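Local coordinates for glucose-6-phosphate isomerase like protein (Thermus thermophilus, PDB 1WIW) that probably acts as a sugar-phosphate isomerase, interconverting glucose 6-phosphate or mannose 6-phosphate with fructose 6-phosphate, at residues A178-S189 / W259-A270. Sequence-based numbering, arbitrary orientation.
Sequences AVQTLFARVAKS and WYRMAWTAYYLA
With CG turned roughly anti to the carbonyl carbon (chi1 -84°), Phe183 lays its ring over Ala266, while Trp259, its CG anti to the backbone N (chi1 176°), swings its indole across Leu182. These pairs join two near-parallel helices of the C-terminal SIS domain, crossing at -25° with axes 8.8 Å apart. Phe183 is a knob in the hole formed by Met262, Thr265, Ala266 and Leu269. Ala266 CB stands on the ring normal, 4.0 Å from the Phe183 centroid, and its small methyl lets the ring lie close to the helix; Leu269 CD2 meets the ring edge, 3.7 Å from Phe183 CE1. Were Phe183 an alanine, the hole would probably lose its filling and Leu269 CD2 its ring-edge partner. Beyond it, small alanines permit close approach, Ala187 CA lying 3.8 Å from Ala270 CB. Branched Val186, by contrast, lays CG1 against the backbone N and CA of Tyr267. At the other end, Val179 packs across selenomethionine Met262, whose flexible chain bends to fit. Leu182 CD1 sits over the Trp259 pyrrole face, 3.7 Å from its centroid, whereas the indole's polar edge is satisfied by a water that accepts from Trp259 NE1 at 3.1 Å and donates to Ala178 O at 2.8 Å.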
# COMPACT_ATOMS: atom_id res chain seq x y z
N ALA B 178 5.14 -6.22 -0.32
CA ALA B 178 6.00 -7.27 0.21
C ALA B 178 7.46 -7.03 -0.14
O ALA B 178 8.36 -7.30 0.66
CB ALA B 178 5.55 -8.64 -0.32
N VAL B 179 7.71 -6.52 -1.35
CA VAL B 179 9.07 -6.24 -1.79
C VAL B 179 9.60 -5.00 -1.07
O VAL B 179 10.78 -4.94 -0.72
CB VAL B 179 9.16 -6.05 -3.32
CG1 VAL B 179 10.55 -5.54 -3.70
CG2 VAL B 179 8.90 -7.39 -4.03
N GLN B 180 8.73 -4.02 -0.86
CA GLN B 180 9.13 -2.80 -0.15
C GLN B 180 9.62 -3.24 1.23
O GLN B 180 10.61 -2.72 1.75
CB GLN B 180 7.93 -1.86 0.01
CG GLN B 180 8.25 -0.52 0.67
CD GLN B 180 7.03 0.38 0.79
OE1 GLN B 180 7.15 1.60 0.96
NE2 GLN B 180 5.85 -0.21 0.71
N THR B 181 8.91 -4.21 1.82
CA THR B 181 9.26 -4.74 3.13
C THR B 181 10.60 -5.48 3.11
O THR B 181 11.39 -5.38 4.06
CB THR B 181 8.15 -5.67 3.65
OG1 THR B 181 7.03 -4.88 4.08
CG2 THR B 181 8.64 -6.52 4.83
N LEU B 182 10.86 -6.22 2.03
CA LEU B 182 12.12 -6.95 1.91
C LEU B 182 13.30 -5.98 1.90
O LEU B 182 14.32 -6.22 2.53
CB LEU B 182 12.14 -7.79 0.63
CG LEU B 182 11.41 -9.14 0.69
CD1 LEU B 182 11.30 -9.74 -0.70
CD2 LEU B 182 12.17 -10.08 1.62
N PHE B 183 13.15 -4.87 1.17
CA PHE B 183 14.23 -3.89 1.08
C PHE B 183 14.47 -3.11 2.37
O PHE B 183 15.58 -2.63 2.62
CB PHE B 183 13.96 -2.94 -0.09
CG PHE B 183 14.45 -3.48 -1.40
CD1 PHE B 183 15.71 -3.14 -1.89
CD2 PHE B 183 13.69 -4.42 -2.10
CE1 PHE B 183 16.22 -3.73 -3.05
CE2 PHE B 183 14.19 -5.02 -3.26
CZ PHE B 183 15.45 -4.67 -3.73
N ALA B 184 13.45 -3.00 3.20
CA ALA B 184 13.62 -2.30 4.46
C ALA B 184 14.24 -3.26 5.47
O ALA B 184 15.21 -2.92 6.15
CB ALA B 184 12.28 -1.79 4.98
N ARG B 185 13.71 -4.47 5.56
CA ARG B 185 14.23 -5.41 6.54
C ARG B 185 15.59 -6.02 6.23
O ARG B 185 16.40 -6.22 7.14
CB ARG B 185 13.25 -6.55 6.82
CG ARG B 185 13.61 -7.22 8.14
CD ARG B 185 13.25 -8.68 8.24
NE ARG B 185 11.83 -8.89 8.45
CZ ARG B 185 11.33 -9.84 9.24
NH1 ARG B 185 10.02 -9.97 9.37
NH2 ARG B 185 12.15 -10.63 9.92
N VAL B 186 15.84 -6.31 4.96
CA VAL B 186 17.10 -6.90 4.53
C VAL B 186 18.13 -5.86 4.08
O VAL B 186 19.26 -5.86 4.56
CB VAL B 186 16.87 -7.91 3.39
CG1 VAL B 186 18.20 -8.46 2.88
CG2 VAL B 186 16.00 -9.05 3.90
N ALA B 187 17.73 -4.96 3.18
CA ALA B 187 18.65 -3.94 2.69
C ALA B 187 18.71 -2.71 3.59
O ALA B 187 19.57 -1.85 3.41
CB ALA B 187 18.26 -3.53 1.26
N LYS B 188 17.82 -2.65 4.58
CA LYS B 188 17.77 -1.54 5.52
C LYS B 188 17.65 -0.23 4.74
O LYS B 188 18.15 0.82 5.17
CB LYS B 188 19.06 -1.51 6.37
CG LYS B 188 19.48 -2.86 6.97
CD LYS B 188 18.43 -3.40 7.94
CE LYS B 188 18.93 -4.62 8.71
NZ LYS B 188 19.23 -5.79 7.83
N SER B 189 16.97 -0.30 3.60
CA SER B 189 16.80 0.85 2.71
C SER B 189 15.36 1.20 2.40
O SER B 189 14.47 0.35 2.42
CB SER B 189 17.56 0.61 1.40
OG SER B 189 18.94 0.40 1.63
N TRP B 259 9.24 -12.28 -5.90
CA TRP B 259 9.52 -12.02 -4.49
C TRP B 259 10.89 -12.58 -4.10
O TRP B 259 11.68 -11.90 -3.43
CB TRP B 259 8.43 -12.66 -3.63
CG TRP B 259 8.65 -12.53 -2.15
CD1 TRP B 259 8.31 -11.48 -1.35
CD2 TRP B 259 9.27 -13.50 -1.30
NE1 TRP B 259 8.69 -11.74 -0.05
CE2 TRP B 259 9.28 -12.97 0.01
CE3 TRP B 259 9.82 -14.78 -1.52
CZ2 TRP B 259 9.83 -13.67 1.10
CZ3 TRP B 259 10.36 -15.47 -0.44
CH2 TRP B 259 10.36 -14.91 0.86
N TYR B 260 11.17 -13.82 -4.50
CA TYR B 260 12.45 -14.47 -4.18
C TYR B 260 13.65 -13.74 -4.80
O TYR B 260 14.66 -13.53 -4.13
CB TYR B 260 12.43 -15.92 -4.66
CG TYR B 260 13.64 -16.75 -4.27
CD1 TYR B 260 13.94 -17.01 -2.93
CD2 TYR B 260 14.47 -17.31 -5.24
CE1 TYR B 260 15.02 -17.82 -2.57
CE2 TYR B 260 15.57 -18.12 -4.89
CZ TYR B 260 15.83 -18.37 -3.55
OH TYR B 260 16.89 -19.18 -3.20
N ARG B 261 13.54 -13.36 -6.06
CA ARG B 261 14.65 -12.65 -6.70
C ARG B 261 14.88 -11.30 -6.02
O ARG B 261 16.01 -10.81 -5.96
CB ARG B 261 14.37 -12.43 -8.19
CG ARG B 261 15.49 -11.66 -8.89
CD ARG B 261 15.20 -11.39 -10.36
NE ARG B 261 15.13 -12.62 -11.15
CZ ARG B 261 15.29 -12.65 -12.47
NH1 ARG B 261 15.21 -13.80 -13.13
NH2 ARG B 261 15.55 -11.54 -13.14
N MSE B 262 13.81 -10.68 -5.53
CA MSE B 262 13.95 -9.40 -4.84
C MSE B 262 14.57 -9.59 -3.45
O MSE B 262 15.26 -8.70 -2.96
CB MSE B 262 12.59 -8.70 -4.72
CG MSE B 262 12.04 -8.22 -6.06
SE MSE B 262 13.22 -6.95 -6.98
CE MSE B 262 11.92 -5.59 -7.34
N ALA B 263 14.33 -10.73 -2.82
CA ALA B 263 14.92 -10.99 -1.51
C ALA B 263 16.43 -11.04 -1.71
O ALA B 263 17.19 -10.45 -0.95
CB ALA B 263 14.42 -12.30 -0.93
N TRP B 264 16.85 -11.75 -2.76
CA TRP B 264 18.27 -11.85 -3.09
C TRP B 264 18.83 -10.48 -3.45
O TRP B 264 19.95 -10.14 -3.08
CB TRP B 264 18.48 -12.81 -4.27
CG TRP B 264 18.75 -14.24 -3.86
CD1 TRP B 264 17.93 -15.31 -4.05
CD2 TRP B 264 19.93 -14.74 -3.22
NE1 TRP B 264 18.53 -16.45 -3.57
CE2 TRP B 264 19.76 -16.13 -3.05
CE3 TRP B 264 21.12 -14.14 -2.77
CZ2 TRP B 264 20.73 -16.94 -2.45
CZ3 TRP B 264 22.09 -14.95 -2.18
CH2 TRP B 264 21.89 -16.34 -2.02
N THR B 265 18.05 -9.69 -4.19
CA THR B 265 18.49 -8.37 -4.60
C THR B 265 18.70 -7.50 -3.37
O THR B 265 19.73 -6.82 -3.24
CB THR B 265 17.46 -7.72 -5.55
OG1 THR B 265 17.31 -8.53 -6.72
CG2 THR B 265 17.89 -6.32 -5.95
N ALA B 266 17.74 -7.53 -2.45
CA ALA B 266 17.82 -6.76 -1.22
C ALA B 266 19.04 -7.20 -0.42
O ALA B 266 19.70 -6.38 0.22
CB ALA B 266 16.55 -6.97 -0.39
N TYR B 267 19.34 -8.50 -0.46
CA TYR B 267 20.49 -9.07 0.25
C TYR B 267 21.78 -8.41 -0.26
O TYR B 267 22.61 -7.93 0.53
CB TYR B 267 20.57 -10.58 0.01
CG TYR B 267 21.83 -11.24 0.54
CD1 TYR B 267 21.96 -11.56 1.90
CD2 TYR B 267 22.91 -11.51 -0.30
CE1 TYR B 267 23.15 -12.13 2.40
CE2 TYR B 267 24.09 -12.07 0.19
CZ TYR B 267 24.21 -12.38 1.54
OH TYR B 267 25.39 -12.90 2.02
N TYR B 268 21.95 -8.42 -1.58
CA TYR B 268 23.13 -7.82 -2.20
C TYR B 268 23.20 -6.31 -2.00
O TYR B 268 24.29 -5.75 -1.85
CB TYR B 268 23.17 -8.17 -3.70
CG TYR B 268 23.49 -9.62 -3.96
CD1 TYR B 268 22.62 -10.43 -4.69
CD2 TYR B 268 24.65 -10.21 -3.43
CE1 TYR B 268 22.89 -11.80 -4.89
CE2 TYR B 268 24.93 -11.57 -3.62
CZ TYR B 268 24.05 -12.36 -4.35
OH TYR B 268 24.30 -13.70 -4.50
N LEU B 269 22.05 -5.64 -1.99
CA LEU B 269 22.06 -4.19 -1.79
C LEU B 269 22.61 -3.87 -0.40
O LEU B 269 23.40 -2.93 -0.23
CB LEU B 269 20.66 -3.60 -1.96
CG LEU B 269 20.52 -2.08 -1.76
CD1 LEU B 269 21.49 -1.33 -2.68
CD2 LEU B 269 19.10 -1.66 -2.06
N ALA B 270 22.20 -4.64 0.60
CA ALA B 270 22.69 -4.43 1.96
C ALA B 270 24.21 -4.56 1.96
O ALA B 270 24.91 -3.75 2.59
CB ALA B 270 22.08 -5.45 2.92
O HOH W 1 8.10 -9.65 2.13